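Local coordinates for galactan 1,3-beta-galactosidase (Phanerochaete chrysosporium, PDB 7BYS), which probably releases galactose from the ends of beta-1,3-galactan chains of arabinogalactans, as a family 43 glycoside hydrolase joined to a calcium-containing carbohydrate-binding module, at residues Val192-Gly196 with Glu197-Ile201; Thr236-Trp239 with Tyr240-Asn243. One frame throughout, in Å; residues are numbered along the deposited sequence. Where two conformers were deposited one is given.

Contact 1 of 2, residues Val192-Gly196 with Glu197-Ile201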
loop_
_atom_site.group_PDB
_atom_site.type_symbol
_atom_site.label_atom_id
_atom_site.label_comp_id
_atom_site.label_asym_id
_atom_site.label_seq_id
_atom_site.Cartn_x
_atom_site.Cartn_y
_atom_site.Cartn_z
ATOM N N VAL A 192 1.131 15.290 2.243
ATOM C CA VAL A 192 0.919 15.816 0.908
ATOM C C VAL A 192 0.256 17.182 1.035
ATOM O O VAL A 192 -0.609 17.390 1.898
ATOM C CB VAL A 192 0.097 14.829 0.049
ATOM C CG1 VAL A 192 -1.292 14.635 0.622
ATOM C CG2 VAL A 192 0.042 15.298 -1.401
ATOM N N LYS A 193 0.683 18.123 0.198
ATOM C CA LYS A 193 0.044 19.424 0.191
ATOM C C LYS A 193 -1.191 19.406 -0.690
ATOM O O LYS A 193 -1.285 18.659 -1.671
ATOM C CB LYS A 193 0.989 20.498 -0.323
ATOM C CG LYS A 193 2.098 20.789 0.628
ATOM C CD LYS A 193 2.850 22.042 0.198
ATOM C CE LYS A 193 2.212 23.293 0.775
ATOM N NZ LYS A 193 3.151 24.452 0.759
ATOM N N HIS A 194 -2.147 20.248 -0.329
ATOM C CA HIS A 194 -3.362 20.411 -1.114
ATOM C C HIS A 194 -3.838 21.833 -0.890
ATOM O O HIS A 194 -4.171 22.194 0.240
ATOM C CB HIS A 194 -4.423 19.413 -0.657
ATOM C CG HIS A 194 -5.782 19.675 -1.219
ATOM N ND1 HIS A 194 -6.142 19.305 -2.496
ATOM C CD2 HIS A 194 -6.873 20.265 -0.675
ATOM C CE1 HIS A 194 -7.396 19.664 -2.718
ATOM N NE2 HIS A 194 -7.862 20.247 -1.628
ATOM N N ASN A 195 -3.841 22.629 -1.963
ATOM C CA ASN A 195 -4.283 24.025 -1.928
ATOM C C ASN A 195 -3.601 24.807 -0.804
ATOM O O ASN A 195 -4.236 25.554 -0.058
ATOM C CB ASN A 195 -5.808 24.123 -1.831
ATOM C CG ASN A 195 -6.504 23.624 -3.079
ATOM O OD1 ASN A 195 -5.935 23.642 -4.172
ATOM N ND2 ASN A 195 -7.745 23.180 -2.924
ATOM N N GLY A 196 -2.288 24.618 -0.677
ATOM C CA GLY A 196 -1.499 25.332 0.302
ATOM C C GLY A 196 -1.561 24.790 1.715
ATOM O O GLY A 196 -0.807 25.268 2.576
ATOM N N GLU A 197 -2.423 23.815 1.980
ATOM C CA GLU A 197 -2.597 23.205 3.290
ATOM C C GLU A 197 -1.844 21.879 3.319
ATOM O O GLU A 197 -1.672 21.223 2.286
ATOM C CB GLU A 197 -4.092 22.969 3.531
ATOM C CG GLU A 197 -4.457 22.383 4.879
ATOM C CD GLU A 197 -4.743 23.445 5.924
ATOM O OE1 GLU A 197 -5.327 23.086 6.976
ATOM O OE2 GLU A 197 -4.384 24.626 5.698
ATOM N N TYR A 198 -1.391 21.489 4.507
ATOM C CA TYR A 198 -0.626 20.258 4.687
ATOM C C TYR A 198 -1.540 19.162 5.222
ATOM O O TYR A 198 -2.276 19.378 6.191
ATOM C CB TYR A 198 0.529 20.462 5.670
ATOM C CG TYR A 198 1.469 21.576 5.296
ATOM C CD1 TYR A 198 2.573 21.335 4.486
ATOM C CD2 TYR A 198 1.258 22.871 5.754
ATOM C CE1 TYR A 198 3.440 22.358 4.135
ATOM C CE2 TYR A 198 2.127 23.901 5.407
ATOM C CZ TYR A 198 3.209 23.635 4.604
ATOM O OH TYR A 198 4.066 24.667 4.267
ATOM N N PHE A 199 -1.483 17.987 4.601
ATOM C CA PHE A 199 -2.301 16.853 5.011
ATOM C C PHE A 199 -1.389 15.705 5.410
ATOM O O PHE A 199 -0.612 15.210 4.583
ATOM C CB PHE A 199 -3.253 16.434 3.888
ATOM C CG PHE A 199 -4.394 17.373 3.711
ATOM C CD1 PHE A 199 -4.226 18.546 2.997
ATOM C CD2 PHE A 199 -5.617 17.102 4.281
ATOM C CE1 PHE A 199 -5.286 19.444 2.848
ATOM C CE2 PHE A 199 -6.681 17.995 4.139
ATOM C CZ PHE A 199 -6.504 19.162 3.416
ATOM N N LEU A 200 -1.497 15.289 6.668
ATOM C CA LEU A 200 -0.748 14.169 7.216
ATOM C C LEU A 200 -1.645 12.941 7.194
ATOM O O LEU A 200 -2.795 13.001 7.649
ATOM C CB LEU A 200 -0.336 14.489 8.659
ATOM C CG LEU A 200 0.237 13.351 9.507
ATOM C CD1 LEU A 200 1.599 12.914 8.990
ATOM C CD2 LEU A 200 0.340 13.739 10.969
ATOM N N ILE A 201 -1.139 11.847 6.632
ATOM C CA ILE A 201 -1.782 10.539 6.673
ATOM C C ILE A 201 -0.906 9.636 7.521
ATOM O O ILE A 201 0.319 9.651 7.369
ATOM C CB ILE A 201 -1.888 9.949 5.256
ATOM C CG1 ILE A 201 -2.459 10.971 4.272
ATOM C CG2 ILE A 201 -2.698 8.656 5.289
ATOM C CD1 ILE A 201 -3.845 11.402 4.596
#
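Val192 and Phe199 exchange both of their backbone hydrogen bonds, Val192 N to Phe199 O and Phe199 N to Val192 O, each 2.9 Å long. His194 and Glu197 form a second hydrogen-bonded pair: His194 N reaches Glu197 O at 2.8 Å, and Glu197 N reaches His194 O at 3.0 Å. Between these pairs lies the non-hydrogen-bonded pair Lys193 and Tyr198, where Lys193 CA makes a CH...O contact of 3.3 Å with Glu197 O. This is a beta hairpin with a two-residue loop, Asn195-Gly196, in a type I' turn, and both loop residues take the positive phi that such a turn requires. It joins strands 189-194 and 197-204 within one antiparallel sheet of the family 43 beta-propeller.

On the face that carries Val192, His194, Glu197 and Phe199, His194 CB lies 3.6 Å from Phe199 CE1, and the two rings meet obliquely, their planes 77° apart; Phe277 stacks on His194 and meets Phe199 edge-to-face.

On the other face Lys193 runs alongside Tyr198. The lysine chain bends at chi3 (88°), which keeps Lys193 CE 3.7 Å from Tyr198 CE1. Lys193 NZ comes to 3.6 Å from Tyr198 OH, an approach of packing only, since both polar ends turn to Asp143, NZ as a salt bridge and OH as a hydrogen bond, while NZ also pairs with Asp144. A methionine in place of Lys193 would probably leave Asp143 and Asp144 without the positive charge that both share.

Contact 2 of 2, residues Thr236-Trp239 with Tyr240-Asn243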
loop_
_atom_site.group_PDB
_atom_site.type_symbol
_atom_site.label_atom_id
_atom_site.label_comp_id
_atom_site.label_asym_id
_atom_site.label_seq_id
_atom_site.Cartn_x
_atom_site.Cartn_y
_atom_site.Cartn_z
ATOM N N THR A 236 -12.891 -1.775 7.555
ATOM C CA THR A 236 -12.034 -2.379 6.539
ATOM C C THR A 236 -10.549 -2.283 6.859
ATOM O O THR A 236 -9.750 -2.875 6.130
ATOM C CB THR A 236 -12.250 -1.761 5.147
ATOM O OG1 THR A 236 -11.707 -0.438 5.107
ATOM C CG2 THR A 236 -13.725 -1.734 4.756
ATOM N N ARG A 237 -10.165 -1.531 7.890
ATOM C CA ARG A 237 -8.759 -1.370 8.256
ATOM C C ARG A 237 -7.955 -0.852 7.062
ATOM O O ARG A 237 -6.968 -1.450 6.625
ATOM C CB ARG A 237 -8.183 -2.667 8.825
ATOM C CG ARG A 237 -9.068 -3.288 9.904
ATOM C CD ARG A 237 -8.538 -4.626 10.398
ATOM N NE ARG A 237 -8.533 -5.612 9.324
ATOM C CZ ARG A 237 -7.894 -6.776 9.374
ATOM N NH1 ARG A 237 -7.192 -7.121 10.452
ATOM N NH2 ARG A 237 -7.931 -7.591 8.323
ATOM N N THR A 238 -8.415 0.291 6.541
ATOM C CA THR A 238 -7.834 0.920 5.355
ATOM C C THR A 238 -7.857 -0.031 4.166
ATOM O O THR A 238 -6.897 -0.126 3.397
ATOM C CB THR A 238 -6.437 1.503 5.603
ATOM O OG1 THR A 238 -6.369 2.032 6.931
ATOM C CG2 THR A 238 -6.167 2.658 4.645
ATOM N N TRP A 239 -8.981 -0.729 3.995
ATOM C CA TRP A 239 -9.092 -1.725 2.930
ATOM C C TRP A 239 -7.926 -2.709 2.998
ATOM O O TRP A 239 -7.338 -3.093 1.983
ATOM C CB TRP A 239 -9.213 -1.058 1.553
ATOM C CG TRP A 239 -10.475 -0.247 1.418
ATOM C CD1 TRP A 239 -10.580 1.112 1.427
ATOM C CD2 TRP A 239 -11.812 -0.754 1.312
ATOM N NE1 TRP A 239 -11.895 1.482 1.305
ATOM C CE2 TRP A 239 -12.673 0.357 1.219
ATOM C CE3 TRP A 239 -12.359 -2.041 1.247
ATOM C CZ2 TRP A 239 -14.060 0.228 1.091
ATOM C CZ3 TRP A 239 -13.740 -2.171 1.108
ATOM C CH2 TRP A 239 -14.570 -1.043 1.028
ATOM N N TYR A 240 -7.597 -3.116 4.226
ATOM C CA TYR A 240 -6.448 -3.972 4.536
ATOM C C TYR A 240 -5.146 -3.426 3.933
ATOM O O TYR A 240 -4.585 -3.958 2.966
ATOM C CB TYR A 240 -6.709 -5.429 4.138
ATOM C CG TYR A 240 -5.850 -6.441 4.865
ATOM C CD1 TYR A 240 -4.530 -6.169 5.232
ATOM C CD2 TYR A 240 -6.371 -7.686 5.186
ATOM C CE1 TYR A 240 -3.756 -7.129 5.911
ATOM C CE2 TYR A 240 -5.632 -8.618 5.848
ATOM C CZ TYR A 240 -4.339 -8.355 6.202
ATOM O OH TYR A 240 -3.649 -9.326 6.868
ATOM N N SER A 241 -4.656 -2.350 4.549
ATOM C CA SER A 241 -3.403 -1.754 4.104
ATOM C C SER A 241 -2.876 -0.833 5.190
ATOM O O SER A 241 -3.533 -0.584 6.208
ATOM C CB SER A 241 -3.576 -1.025 2.765
ATOM O OG SER A 241 -4.222 0.224 2.945
ATOM N N GLN A 242 -1.668 -0.329 4.951
ATOM C CA GLN A 242 -1.012 0.629 5.829
ATOM C C GLN A 242 -0.311 1.653 4.955
ATOM O O GLN A 242 0.371 1.285 3.991
ATOM C CB GLN A 242 0.022 -0.055 6.723
ATOM C CG GLN A 242 0.637 0.896 7.743
ATOM C CD GLN A 242 1.684 0.237 8.606
ATOM O OE1 GLN A 242 2.366 -0.690 8.179
ATOM N NE2 GLN A 242 1.811 0.708 9.846
ATOM N N ASN A 243 -0.477 2.931 5.299
ATOM C CA ASN A 243 0.090 4.019 4.512
ATOM C C ASN A 243 1.580 3.815 4.270
ATOM O O ASN A 243 2.315 3.345 5.145
ATOM C CB ASN A 243 -0.111 5.330 5.269
ATOM C CG ASN A 243 0.153 6.536 4.404
ATOM O OD1 ASN A 243 -0.359 6.633 3.294
ATOM N ND2 ASN A 243 0.942 7.471 4.908
HETATM O O HOH W 1 -4.461 -9.049 10.228
#
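Arg237 and Tyr240 begin and end a run of four consecutive residues with positive phi, which makes this turn a short left-handed helix. Its bonding is alpha-like: Tyr240 N donates to Thr236 O at 2.9 Å, and Ser241 N to Arg237 O at 3.2 Å. The start is fixed by Thr236, whose OG1 accepts from Trp239 N at 3.0 Å in an ST motif and also bonds Pro233 O.

Arg237 and Tyr240 point the same way. The Tyr240 ring swings to the side of the guanidinium because a chi1 of -158° sets its CG trans to N, and Arg237 CZ sits 4.8 Å from the Tyr240 ring centroid, over the face, as a cation-pi pair. The two planes are 64° apart, so the groups do not stack flat; Arg237 NH2 is the nearer branch, 3.5 Å from Tyr240 CD2. Asp385 holds both ends, by a salt bridge to Arg237 NH2 and a hydrogen bond to Tyr240 OH. At the exit, Ser241 OG donates to Thr238 O at 2.7 Å and also bonds Tyr255 OH.

The helical turn runs directly into strand 242-249, which pairs with strand 252-259 and presents Gln242, a residue that binds galactose in another structure of this protein; none is bound here. Thr238 and Trp239 rest on Ile284 of strand 283-284, while Asp385 reaches across from the loop between strands 379-383 and 392-402 of the carbohydrate-binding module.

Contact 1 precedes contact 2 along the chain, and their centres are about 20 Å apart. Both belong to the family 43 catalytic domain but to different antiparallel sheets, consecutive along the chain: strands 189-194 and 197-204 pair in one, while contact 2 leads into strand 242-249, an outermost strand of the next. The two nonetheless meet where Ile201 O packs 3.3 Å from Asn243 ND2, a contact without hydrogen-bond geometry; Ser203, farther along the strand of Ile201, hydrogen-bonds Gln242. The hairpin turn of contact 1 lies away from the galactose and calcium sites, whereas contact 2 holds Gln242 of the galactose site and, through Asp385, touches the carbohydrate-binding module.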